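Long-range contacts in trehalose synthase regulatory protein (Candida albicans, PDB 5HUS), which probably serves as a regulatory subunit of the trehalose synthase complex, the structure covering its C-terminal domain of the trehalose-phosphatase family: residues L137-F141 with F151-S156; H181-H185 with V195-Q199; V246-L252 with N272-L278. One frame throughout, in Å; residues are numbered along the deposited sequence.

Interaction 1 (L137-F141 with F151-S156)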
ATOM      1  N   LEU A 137      26.687  11.662   4.902  1.00 36.20           N
ATOM      2  CA  LEU A 137      26.527  11.369   3.479  1.00 31.59           C
ATOM      3  C   LEU A 137      25.902  12.554   2.742  1.00 38.03           C
ATOM      4  O   LEU A 137      24.685  12.602   2.549  1.00 33.80           O
ATOM      5  CB  LEU A 137      25.674  10.110   3.280  1.00 29.74           C
ATOM      6  CG  LEU A 137      25.488   9.574   1.854  1.00 40.28           C
ATOM      7  CD1 LEU A 137      26.788   9.021   1.295  1.00 38.47           C
ATOM      8  CD2 LEU A 137      24.397   8.511   1.811  1.00 33.06           C
ATOM      9  N   PRO A 138      26.737  13.519   2.328  1.00 41.59           N
ATOM     10  CA  PRO A 138      26.245  14.739   1.676  1.00 31.42           C
ATOM     11  C   PRO A 138      25.425  14.438   0.425  1.00 40.00           C
ATOM     12  O   PRO A 138      25.781  13.553  -0.358  1.00 33.08           O
ATOM     13  CB  PRO A 138      27.532  15.501   1.325  1.00 40.50           C
ATOM     14  CG  PRO A 138      28.620  14.481   1.376  1.00 47.33           C
ATOM     15  CD  PRO A 138      28.206  13.495   2.417  1.00 42.49           C
ATOM     16  N   GLY A 139      24.326  15.165   0.257  1.00 33.71           N
ATOM     17  CA  GLY A 139      23.429  14.939  -0.858  1.00 28.45           C
ATOM     18  C   GLY A 139      22.223  14.104  -0.458  1.00 30.18           C
ATOM     19  O   GLY A 139      21.194  14.115  -1.136  1.00 29.80           O
ATOM     20  N   SER A 140      22.349  13.375   0.645  1.00 28.63           N
ATOM     21  CA  SER A 140      21.239  12.554   1.114  1.00 34.39           C
ATOM     22  C   SER A 140      20.321  13.386   1.997  1.00 35.33           C
ATOM     23  O   SER A 140      20.703  14.462   2.457  1.00 28.89           O
ATOM     24  CB  SER A 140      21.748  11.323   1.870  1.00 34.55           C
ATOM     25  OG  SER A 140      22.326  11.671   3.115  1.00 30.06           O
ATOM     26  N   PHE A 141      19.103  12.900   2.221  1.00 31.35           N
ATOM     27  CA  PHE A 141      18.185  13.606   3.102  1.00 27.30           C
ATOM     28  C   PHE A 141      17.182  12.674   3.765  1.00 27.83           C
ATOM     29  O   PHE A 141      16.983  11.538   3.336  1.00 25.63           O
ATOM     30  CB  PHE A 141      17.448  14.727   2.351  1.00 29.69           C
ATOM     31  CG  PHE A 141      16.904  14.334   0.998  1.00 26.56           C
ATOM     32  CD1 PHE A 141      17.689  14.453  -0.142  1.00 26.76           C
ATOM     33  CD2 PHE A 141      15.588  13.907   0.857  1.00 27.14           C
ATOM     34  CE1 PHE A 141      17.190  14.118  -1.391  1.00 31.03           C
ATOM     35  CE2 PHE A 141      15.076  13.579  -0.392  1.00 25.35           C
ATOM     36  CZ  PHE A 141      15.882  13.678  -1.519  1.00 28.48           C
ATOM     37  N   PHE A 151      14.929   7.349   4.160  1.00 21.70           N
ATOM     38  CA  PHE A 151      16.280   7.868   4.002  1.00 21.95           C
ATOM     39  C   PHE A 151      16.603   7.891   2.511  1.00 25.08           C
ATOM     40  O   PHE A 151      16.811   6.845   1.906  1.00 25.34           O
ATOM     41  CB  PHE A 151      17.273   6.994   4.781  1.00 26.17           C
ATOM     42  CG  PHE A 151      18.706   7.458   4.713  1.00 30.10           C
ATOM     43  CD1 PHE A 151      19.022   8.787   4.486  1.00 29.75           C
ATOM     44  CD2 PHE A 151      19.742   6.553   4.891  1.00 36.52           C
ATOM     45  CE1 PHE A 151      20.344   9.200   4.429  1.00 32.59           C
ATOM     46  CE2 PHE A 151      21.062   6.961   4.834  1.00 35.30           C
ATOM     47  CZ  PHE A 151      21.361   8.286   4.600  1.00 31.38           C
ATOM     48  N   HIS A 152      16.632   9.083   1.921  1.00 22.91           N
ATOM     49  CA  HIS A 152      16.853   9.226   0.484  1.00 27.84           C
ATOM     50  C   HIS A 152      18.328   9.432   0.150  1.00 23.09           C
ATOM     51  O   HIS A 152      18.989  10.282   0.740  1.00 27.32           O
ATOM     52  CB  HIS A 152      16.060  10.407  -0.074  1.00 27.91           C
ATOM     53  CG  HIS A 152      14.573  10.268   0.044  1.00 27.59           C
ATOM     54  ND1 HIS A 152      13.786   9.847  -1.004  1.00 25.52           N
ATOM     55  CD2 HIS A 152      13.728  10.532   1.069  1.00 25.04           C
ATOM     56  CE1 HIS A 152      12.519   9.842  -0.625  1.00 27.88           C
ATOM     57  NE2 HIS A 152      12.457  10.257   0.626  1.00 19.88           N
ATOM     58  N   ALA A 153      18.833   8.666  -0.811  1.00 26.64           N
ATOM     59  CA  ALA A 153      20.211   8.827  -1.259  1.00 29.09           C
ATOM     60  C   ALA A 153      20.408  10.202  -1.893  1.00 26.43           C
ATOM     61  O   ALA A 153      21.463  10.815  -1.746  1.00 24.74           O
ATOM     62  CB  ALA A 153      20.583   7.732  -2.242  1.00 34.52           C
ATOM     63  N   GLY A 154      19.380  10.676  -2.590  1.00 28.18           N
ATOM     64  CA  GLY A 154      19.436  11.972  -3.239  1.00 27.97           C
ATOM     65  C   GLY A 154      20.636  12.069  -4.161  1.00 31.16           C
ATOM     66  O   GLY A 154      20.906  11.153  -4.937  1.00 33.60           O
ATOM     67  N   LYS A 155      21.375  13.166  -4.041  1.00 35.35           N
ATOM     68  CA  LYS A 155      22.500  13.438  -4.928  1.00 34.88           C
ATOM     69  C   LYS A 155      23.719  12.575  -4.607  1.00 38.13           C
ATOM     70  O   LYS A 155      24.618  12.437  -5.436  1.00 42.18           O
ATOM     71  CB  LYS A 155      22.879  14.920  -4.864  1.00 31.92           C
ATOM     72  CG  LYS A 155      23.770  15.384  -6.014  1.00 37.82           C
ATOM     73  CD  LYS A 155      24.237  16.818  -5.815  1.00 45.26           C
ATOM     74  CE  LYS A 155      25.349  17.175  -6.793  1.00 39.83           C
ATOM     75  NZ  LYS A 155      26.106  18.380  -6.357  1.00 55.37           N
ATOM     76  N   SER A 156      23.752  11.990  -3.412  1.00 30.14           N
ATOM     77  CA  SER A 156      24.879  11.142  -3.027  1.00 29.81           C
ATOM     78  C   SER A 156      24.983   9.941  -3.958  1.00 35.01           C
ATOM     79  O   SER A 156      26.065   9.383  -4.149  1.00 37.46           O
ATOM     80  CB  SER A 156      24.746  10.673  -1.576  1.00 40.05           C
ATOM     81  OG  SER A 156      23.828   9.598  -1.460  1.00 35.18           O
TER

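Interaction 2 (H181-H185 with V195-Q199)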
ATOM      1  N   HIS A 181      13.119  -6.092  17.086  1.00 24.01           N
ATOM      2  CA  HIS A 181      12.329  -6.656  18.184  1.00 24.54           C
ATOM      3  C   HIS A 181      11.027  -5.889  18.413  1.00 23.97           C
ATOM      4  O   HIS A 181      10.105  -6.404  19.038  1.00 26.27           O
ATOM      5  CB  HIS A 181      13.142  -6.688  19.486  1.00 23.38           C
ATOM      6  CG  HIS A 181      13.421  -5.334  20.059  1.00 22.56           C
ATOM      7  ND1 HIS A 181      14.570  -4.631  19.774  1.00 25.42           N
ATOM      8  CD2 HIS A 181      12.703  -4.555  20.904  1.00 24.08           C
ATOM      9  CE1 HIS A 181      14.552  -3.480  20.424  1.00 25.32           C
ATOM     10  NE2 HIS A 181      13.428  -3.407  21.113  1.00 24.89           N
ATOM     11  N   ASN A 182      10.962  -4.657  17.917  1.00 20.10           N
ATOM     12  CA  ASN A 182       9.745  -3.858  18.019  1.00 21.61           C
ATOM     13  C   ASN A 182       8.784  -4.086  16.854  1.00 19.54           C
ATOM     14  O   ASN A 182       7.762  -3.417  16.752  1.00 25.36           O
ATOM     15  CB  ASN A 182      10.092  -2.371  18.093  1.00 24.09           C
ATOM     16  CG  ASN A 182      10.799  -2.003  19.379  1.00 23.44           C
ATOM     17  OD1 ASN A 182      10.490  -2.537  20.444  1.00 27.38           O
ATOM     18  ND2 ASN A 182      11.752  -1.083  19.288  1.00 25.09           N
ATOM     19  N   GLY A 183       9.125  -5.019  15.974  1.00 21.04           N
ATOM     20  CA  GLY A 183       8.324  -5.261  14.782  1.00 25.70           C
ATOM     21  C   GLY A 183       8.495  -4.157  13.755  1.00 24.50           C
ATOM     22  O   GLY A 183       7.560  -3.816  13.027  1.00 25.75           O
ATOM     23  N   VAL A 184       9.697  -3.589  13.706  1.00 21.96           N
ATOM     24  CA  VAL A 184      10.023  -2.518  12.771  1.00 23.98           C
ATOM     25  C   VAL A 184      11.236  -2.920  11.936  1.00 23.79           C
ATOM     26  O   VAL A 184      12.198  -3.465  12.469  1.00 26.43           O
ATOM     27  CB  VAL A 184      10.306  -1.193  13.515  1.00 20.92           C
ATOM     28  CG1 VAL A 184      10.858  -0.136  12.567  1.00 22.23           C
ATOM     29  CG2 VAL A 184       9.047  -0.703  14.212  1.00 23.85           C
ATOM     30  N   HIS A 185      11.185  -2.676  10.628  1.00 21.83           N
ATOM     31  CA  HIS A 185      12.308  -3.013   9.761  1.00 19.85           C
ATOM     32  C   HIS A 185      12.604  -1.912   8.754  1.00 21.24           C
ATOM     33  O   HIS A 185      11.717  -1.145   8.388  1.00 21.06           O
ATOM     34  CB  HIS A 185      12.047  -4.320   9.013  1.00 25.25           C
ATOM     35  CG  HIS A 185      12.290  -5.545   9.839  1.00 30.82           C
ATOM     36  ND1 HIS A 185      11.293  -6.167  10.560  1.00 33.05           N
ATOM     37  CD2 HIS A 185      13.417  -6.260  10.061  1.00 28.45           C
ATOM     38  CE1 HIS A 185      11.795  -7.215  11.189  1.00 29.95           C
ATOM     39  NE2 HIS A 185      13.082  -7.294  10.902  1.00 32.17           N
ATOM     40  N   VAL A 195      11.667   2.868   6.485  1.00 17.86           N
ATOM     41  CA  VAL A 195      11.489   2.256   7.800  1.00 18.40           C
ATOM     42  C   VAL A 195       9.994   2.203   8.114  1.00 18.98           C
ATOM     43  O   VAL A 195       9.323   3.247   8.121  1.00 20.17           O
ATOM     44  CB  VAL A 195      12.254   3.044   8.901  1.00 20.29           C
ATOM     45  CG1 VAL A 195      12.190   2.303  10.243  1.00 19.25           C
ATOM     46  CG2 VAL A 195      13.694   3.280   8.479  1.00 22.37           C
ATOM     47  N   GLN A 196       9.462   0.999   8.325  1.00 18.44           N
ATOM     48  CA  GLN A 196       8.043   0.864   8.641  1.00 20.95           C
ATOM     49  C   GLN A 196       7.748  -0.327   9.542  1.00 17.97           C
ATOM     50  O   GLN A 196       8.585  -1.228   9.717  1.00 20.47           O
ATOM     51  CB  GLN A 196       7.197   0.754   7.351  1.00 21.33           C
ATOM     52  CG  GLN A 196       7.371  -0.543   6.631  1.00 24.09           C
ATOM     53  CD  GLN A 196       6.371  -0.725   5.493  1.00 35.86           C
ATOM     54  OE1 GLN A 196       6.014  -1.843   5.130  1.00 53.25           O
ATOM     55  NE2 GLN A 196       5.931   0.375   4.923  1.00 33.93           N
ATOM     56  N   LYS A 197       6.546  -0.302  10.110  1.00 19.39           N
ATOM     57  CA  LYS A 197       6.024  -1.407  10.897  1.00 18.55           C
ATOM     58  C   LYS A 197       5.844  -2.652  10.038  1.00 21.21           C
ATOM     59  O   LYS A 197       5.327  -2.584   8.919  1.00 19.10           O
ATOM     60  CB  LYS A 197       4.687  -1.023  11.536  1.00 20.40           C
ATOM     61  CG  LYS A 197       4.745  -0.768  13.029  1.00 51.55           C
ATOM     62  CD  LYS A 197       5.105  -2.036  13.785  1.00 45.10           C
ATOM     63  CE  LYS A 197       4.139  -2.321  14.923  1.00 35.83           C
ATOM     64  NZ  LYS A 197       4.794  -3.068  16.031  1.00 39.43           N
ATOM     65  N   ASP A 198       6.257  -3.797  10.571  1.00 18.52           N
ATOM     66  CA  ASP A 198       6.135  -5.068   9.858  1.00 19.57           C
ATOM     67  C   ASP A 198       4.707  -5.368   9.417  1.00 23.07           C
ATOM     68  O   ASP A 198       3.770  -5.257  10.209  1.00 21.68           O
ATOM     69  CB  ASP A 198       6.631  -6.226  10.735  1.00 22.39           C
ATOM     70  CG  ASP A 198       8.122  -6.191  10.954  1.00 30.59           C
ATOM     71  OD1 ASP A 198       8.796  -5.307  10.377  1.00 28.18           O
ATOM     72  OD2 ASP A 198       8.623  -7.061  11.693  1.00 27.81           O
ATOM     73  N   GLN A 199       4.565  -5.753   8.147  1.00 21.79           N
ATOM     74  CA  GLN A 199       3.295  -6.173   7.565  1.00 17.37           C
ATOM     75  C   GLN A 199       2.158  -5.164   7.757  1.00 20.20           C
ATOM     76  O   GLN A 199       0.994  -5.542   7.810  1.00 20.58           O
ATOM     77  CB  GLN A 199       2.882  -7.541   8.132  1.00 25.72           C
ATOM     78  CG  GLN A 199       3.780  -8.686   7.666  1.00 28.33           C
ATOM     79  CD  GLN A 199       3.326 -10.053   8.164  1.00 32.66           C
ATOM     80  OE1 GLN A 199       2.738 -10.178   9.237  1.00 37.86           O
ATOM     81  NE2 GLN A 199       3.603 -11.085   7.376  1.00 42.52           N
TER

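Interaction 3 (V246-L252 with N272-L278)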
ATOM      1  N   VAL A 246     -12.110  -9.953  -4.209  1.00 20.15           N
ATOM      2  CA  VAL A 246     -11.066  -9.001  -3.813  1.00 17.74           C
ATOM      3  C   VAL A 246     -10.011  -8.896  -4.911  1.00 23.42           C
ATOM      4  O   VAL A 246      -9.589  -9.907  -5.479  1.00 22.88           O
ATOM      5  CB  VAL A 246     -10.383  -9.404  -2.490  1.00 22.28           C
ATOM      6  CG1 VAL A 246      -9.348  -8.357  -2.080  1.00 20.81           C
ATOM      7  CG2 VAL A 246     -11.411  -9.586  -1.387  1.00 28.29           C
ATOM      8  N   LEU A 247      -9.594  -7.672  -5.215  1.00 20.37           N
ATOM      9  CA  LEU A 247      -8.570  -7.446  -6.222  1.00 17.57           C
ATOM     10  C   LEU A 247      -7.505  -6.508  -5.666  1.00 18.65           C
ATOM     11  O   LEU A 247      -7.824  -5.526  -5.002  1.00 20.49           O
ATOM     12  CB  LEU A 247      -9.186  -6.861  -7.501  1.00 18.23           C
ATOM     13  CG  LEU A 247      -8.301  -6.640  -8.736  1.00 20.06           C
ATOM     14  CD1 LEU A 247      -9.151  -6.747  -9.996  1.00 20.26           C
ATOM     15  CD2 LEU A 247      -7.580  -5.292  -8.724  1.00 25.43           C
ATOM     16  N   TYR A 248      -6.243  -6.818  -5.935  1.00 21.09           N
ATOM     17  CA  TYR A 248      -5.150  -5.920  -5.571  1.00 17.57           C
ATOM     18  C   TYR A 248      -4.296  -5.665  -6.790  1.00 16.88           C
ATOM     19  O   TYR A 248      -3.935  -6.606  -7.497  1.00 19.94           O
ATOM     20  CB  TYR A 248      -4.299  -6.511  -4.438  1.00 15.97           C
ATOM     21  CG  TYR A 248      -3.080  -5.685  -4.088  1.00 17.51           C
ATOM     22  CD1 TYR A 248      -1.870  -5.868  -4.755  1.00 20.05           C
ATOM     23  CD2 TYR A 248      -3.143  -4.702  -3.106  1.00 18.93           C
ATOM     24  CE1 TYR A 248      -0.758  -5.098  -4.451  1.00 19.61           C
ATOM     25  CE2 TYR A 248      -2.038  -3.930  -2.794  1.00 20.73           C
ATOM     26  CZ  TYR A 248      -0.850  -4.136  -3.469  1.00 19.71           C
ATOM     27  OH  TYR A 248       0.265  -3.391  -3.160  1.00 23.73           O
ATOM     28  N   SER A 249      -3.990  -4.393  -7.047  1.00 16.85           N
ATOM     29  CA  SER A 249      -3.080  -4.033  -8.123  1.00 21.69           C
ATOM     30  C   SER A 249      -1.918  -3.235  -7.558  1.00 23.35           C
ATOM     31  O   SER A 249      -2.108  -2.382  -6.689  1.00 22.85           O
ATOM     32  CB  SER A 249      -3.792  -3.222  -9.204  1.00 24.95           C
ATOM     33  OG  SER A 249      -2.885  -2.885 -10.241  1.00 30.96           O
ATOM     34  N   GLY A 250      -0.717  -3.506  -8.049  1.00 20.42           N
ATOM     35  CA  GLY A 250       0.441  -2.777  -7.579  1.00 18.62           C
ATOM     36  C   GLY A 250       1.556  -2.742  -8.595  1.00 23.43           C
ATOM     37  O   GLY A 250       1.318  -2.798  -9.805  1.00 24.28           O
ATOM     38  N   GLY A 251       2.777  -2.636  -8.091  1.00 23.62           N
ATOM     39  CA  GLY A 251       3.959  -2.690  -8.923  1.00 27.70           C
ATOM     40  C   GLY A 251       4.813  -3.876  -8.531  1.00 25.40           C
ATOM     41  O   GLY A 251       4.319  -4.857  -7.981  1.00 25.53           O
ATOM     42  N   LEU A 252       6.104  -3.783  -8.817  1.00 23.84           N
ATOM     43  CA  LEU A 252       7.025  -4.867  -8.521  1.00 23.49           C
ATOM     44  C   LEU A 252       7.998  -4.437  -7.443  1.00 30.19           C
ATOM     45  O   LEU A 252       9.163  -4.140  -7.720  1.00 42.46           O
ATOM     46  CB  LEU A 252       7.780  -5.288  -9.779  1.00 26.86           C
ATOM     47  CG  LEU A 252       6.891  -5.790 -10.913  1.00 27.71           C
ATOM     48  CD1 LEU A 252       7.634  -5.743 -12.233  1.00 34.93           C
ATOM     49  CD2 LEU A 252       6.405  -7.199 -10.612  1.00 28.46           C
ATOM     50  N   ASN A 272     -13.562 -15.145  -5.140  1.00 30.53           N
ATOM     51  CA  ASN A 272     -12.791 -14.643  -6.266  1.00 24.35           C
ATOM     52  C   ASN A 272     -11.698 -13.703  -5.777  1.00 24.62           C
ATOM     53  O   ASN A 272     -11.967 -12.801  -4.985  1.00 24.90           O
ATOM     54  CB  ASN A 272     -13.690 -13.926  -7.271  1.00 27.96           C
ATOM     55  CG  ASN A 272     -14.380 -14.884  -8.211  1.00 31.03           C
ATOM     56  OD1 ASN A 272     -14.371 -16.095  -7.992  1.00 27.31           O
ATOM     57  ND2 ASN A 272     -14.977 -14.350  -9.271  1.00 27.79           N
ATOM     58  N   THR A 273     -10.467 -13.953  -6.212  1.00 24.32           N
ATOM     59  CA  THR A 273      -9.344 -13.069  -5.916  1.00 22.86           C
ATOM     60  C   THR A 273      -8.574 -12.842  -7.203  1.00 26.73           C
ATOM     61  O   THR A 273      -8.558 -13.699  -8.085  1.00 28.04           O
ATOM     62  CB  THR A 273      -8.393 -13.636  -4.824  1.00 30.67           C
ATOM     63  OG1 THR A 273      -7.725 -14.808  -5.314  1.00 33.11           O
ATOM     64  CG2 THR A 273      -9.163 -13.984  -3.554  1.00 26.13           C
ATOM     65  N   LEU A 274      -7.958 -11.676  -7.329  1.00 20.95           N
ATOM     66  CA  LEU A 274      -7.169 -11.375  -8.510  1.00 18.94           C
ATOM     67  C   LEU A 274      -6.044 -10.437  -8.113  1.00 23.50           C
ATOM     68  O   LEU A 274      -6.264  -9.452  -7.420  1.00 21.76           O
ATOM     69  CB  LEU A 274      -8.040 -10.754  -9.610  1.00 21.42           C
ATOM     70  CG  LEU A 274      -7.451 -10.502 -11.008  1.00 25.99           C
ATOM     71  CD1 LEU A 274      -8.576 -10.432 -12.035  1.00 24.01           C
ATOM     72  CD2 LEU A 274      -6.619  -9.222 -11.071  1.00 22.47           C
ATOM     73  N   THR A 275      -4.837 -10.763  -8.545  1.00 21.16           N
ATOM     74  CA  THR A 275      -3.699  -9.884  -8.348  1.00 21.53           C
ATOM     75  C   THR A 275      -3.130  -9.511  -9.711  1.00 25.72           C
ATOM     76  O   THR A 275      -2.995 -10.365 -10.591  1.00 22.78           O
ATOM     77  CB  THR A 275      -2.614 -10.543  -7.486  1.00 23.83           C
ATOM     78  OG1 THR A 275      -2.317 -11.844  -8.006  1.00 24.60           O
ATOM     79  CG2 THR A 275      -3.092 -10.684  -6.045  1.00 24.05           C
ATOM     80  N   VAL A 276      -2.811  -8.235  -9.886  1.00 22.47           N
ATOM     81  CA  VAL A 276      -2.267  -7.760 -11.152  1.00 24.82           C
ATOM     82  C   VAL A 276      -1.174  -6.731 -10.893  1.00 25.27           C
ATOM     83  O   VAL A 276      -1.310  -5.869 -10.020  1.00 23.10           O
ATOM     84  CB  VAL A 276      -3.372  -7.160 -12.058  1.00 25.04           C
ATOM     85  CG1 VAL A 276      -4.192  -6.120 -11.303  1.00 27.60           C
ATOM     86  CG2 VAL A 276      -2.772  -6.561 -13.317  1.00 25.17           C
ATOM     87  N   THR A 277      -0.072  -6.844 -11.623  1.00 19.06           N
ATOM     88  CA  THR A 277       1.025  -5.909 -11.455  1.00 17.92           C
ATOM     89  C   THR A 277       1.249  -5.081 -12.709  1.00 19.38           C
ATOM     90  O   THR A 277       1.031  -5.556 -13.823  1.00 23.09           O
ATOM     91  CB  THR A 277       2.344  -6.621 -11.093  1.00 22.91           C
ATOM     92  OG1 THR A 277       3.361  -5.639 -10.864  1.00 26.01           O
ATOM     93  CG2 THR A 277       2.801  -7.557 -12.208  1.00 22.67           C
ATOM     94  N   LEU A 278       1.658  -3.836 -12.502  1.00 20.04           N
ATOM     95  CA  LEU A 278       2.150  -2.990 -13.578  1.00 24.70           C
ATOM     96  C   LEU A 278       3.521  -3.484 -14.008  1.00 29.04           C
ATOM     97  O   LEU A 278       4.394  -3.706 -13.171  1.00 35.65           O
ATOM     98  CB  LEU A 278       2.215  -1.531 -13.126  1.00 27.55           C
ATOM     99  CG  LEU A 278       0.863  -0.834 -12.982  1.00 29.04           C
ATOM    100  CD1 LEU A 278       0.988   0.416 -12.122  1.00 41.62           C
ATOM    101  CD2 LEU A 278       0.324  -0.480 -14.353  1.00 28.14           C
TER

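Interaction 1 (L137-F141 with F151-S156)
Phe141 and His152 pair as antiparallel neighbours at the outer edge of a four-stranded sheet, joined by two backbone bonds, Phe141 N to His152 O at 3.0 Å and His152 N to Phe141 O at 2.9 Å. A third backbone bond, Lys155 N to Gly139 O, is 3.1 Å long and bent; it links the type II turn of Leu137-Ser140 to the type II' turn of Ala153-Ser156.

CB of His152 sits over one face of the Phe141 ring, 3.6 Å from the ring centroid, a CH-pi contact. The imidazole lies nearly parallel to this ring (16°) but slid aside, with NE2 held by Glu143. Phe151 turns its ring edge to Phe141 O and Ser140 OG.

Apolar packing is lighter: CD2 of Leu137 lies 4.1 Å from Phe151 CZ. The same methyl abuts a hydroxyl, Ser156 OG, at 3.5 Å.

Ser140 OG sits between its backbone N and carbonyl carbon (chi1 70°), which turns it back onto Leu137 O at 2.6 Å. Ser156 OG likewise bonds to Ala153 O, and also to the Ser164 hydroxyl in helix 161-179. Both turn carbonyls thus accept a hydroxyl and an amide, which implies internally braced turns.

Interaction 2 (H181-H185 with V195-Q199)
His185 and Asp198 meet through a short hydrogen bond beside the open end of a beta hairpin. From CB of Asp198, which lies 3.5 Å from Gly183 O, the chain runs to CG, placed by chi1 of -69° anti to the carbonyl carbon and in the plane of the His185 ring, at its edge. OD1 then accepts the ND1 proton of His185 at 2.6 Å through its syn lone pair, in a nearly straight bond (169°). OD2 lies 3.0 Å from ND1 of His185 and also approaches CE1 of the same ring. Carboxylate and imidazole are nearly coplanar, 19° apart, and NE2 of the ring is bonded to Glu180. Carboxylates at both ring nitrogens would be expected to favour the protonated, positively charged imidazole.

His185 and Gln196 exchange two backbone bonds, each 3.1 Å: His185 N to Gln196 O and Gln196 N to His185 O. Farther along, Asp198 N reaches Gly183 O at 2.8 Å. The Lys197 side chain bends at chi2 and chi3, bringing CD to 3.1 Å from Gly183 O and NZ to a hydrogen bond with Asn182 O.

On the sheet face carrying Val184 and Lys197, CG1 of Val184 packs on CG1 of Val195 at 3.6 Å, while helices 116-136 and 161-179 lie against these side chains. The arrangement is that of an antiparallel beta hairpin, strands 184-189 and 192-197, backed by two helices; the hairpin forms one side of a four-stranded antiparallel sheet, with strand 184-189 outermost.

Interaction 3 (V246-L252 with N272-L278)
A parallel beta-alpha-beta unit places Val246-Gly250 beside Asn272-Leu278, with helix 254-265 as the crossover between these adjacent strands of the central sheet; the family belongs to the HAD clan, whose core is a Rossmann-like fold. The strand axes run 6° apart. Amides and carbonyls alternate along the ladder: Val246 N to Asn272 O, Leu274 N to Val246 O, Tyr248 N to Leu274 O, Val276 N to Tyr248 O, Gly250 N to Val276 O and Leu278 N to Gly250 O, the last at 2.9 Å.

On one face, Leu247 and Leu274 lie side by side, pointing the same way, with CD1 of Leu247 3.7 Å from CD2 of Leu274. CG1 of Val276 touches CB and OG of Ser249, and strand 292-294 supplies Tyr292 and Val294 against Val276.

The other face carries Tyr248 and Thr275, which pack against helix 254-265; the Tyr248 hydroxyl bonds to Asp256 and Asn259, and Thr275 OG1 to Asn264. Past the end of its strand, Leu252 crosses Thr277 at about a right angle. Thr277 OG1, anti to the backbone N (chi1 -177°), lies 3.1 Å from Gly251 O and bonds weakly to Tyr260, with CD2 of Leu252 3.4 Å from the same OG1.

Following the chain from the N terminus, the three contacts come in series, each loop closing before the next opens, so none nests or crosses. Interaction 1 closes the hairpin of strands 141-144 and 149-152, just after helix 116-136. Helix 161-179 follows, and interaction 2 then closes the hairpin of strands 184-189 and 192-197. Since strands 149-152 and 192-197 are neighbours, these contacts share one four-stranded antiparallel sheet, although their nearest atoms are about 6 Å apart. Interaction 3 closes a longer, helix-containing loop in the central mixed sheet, with its centre about 24 Å from that of interaction 2, on the opposite side of the chain's centre.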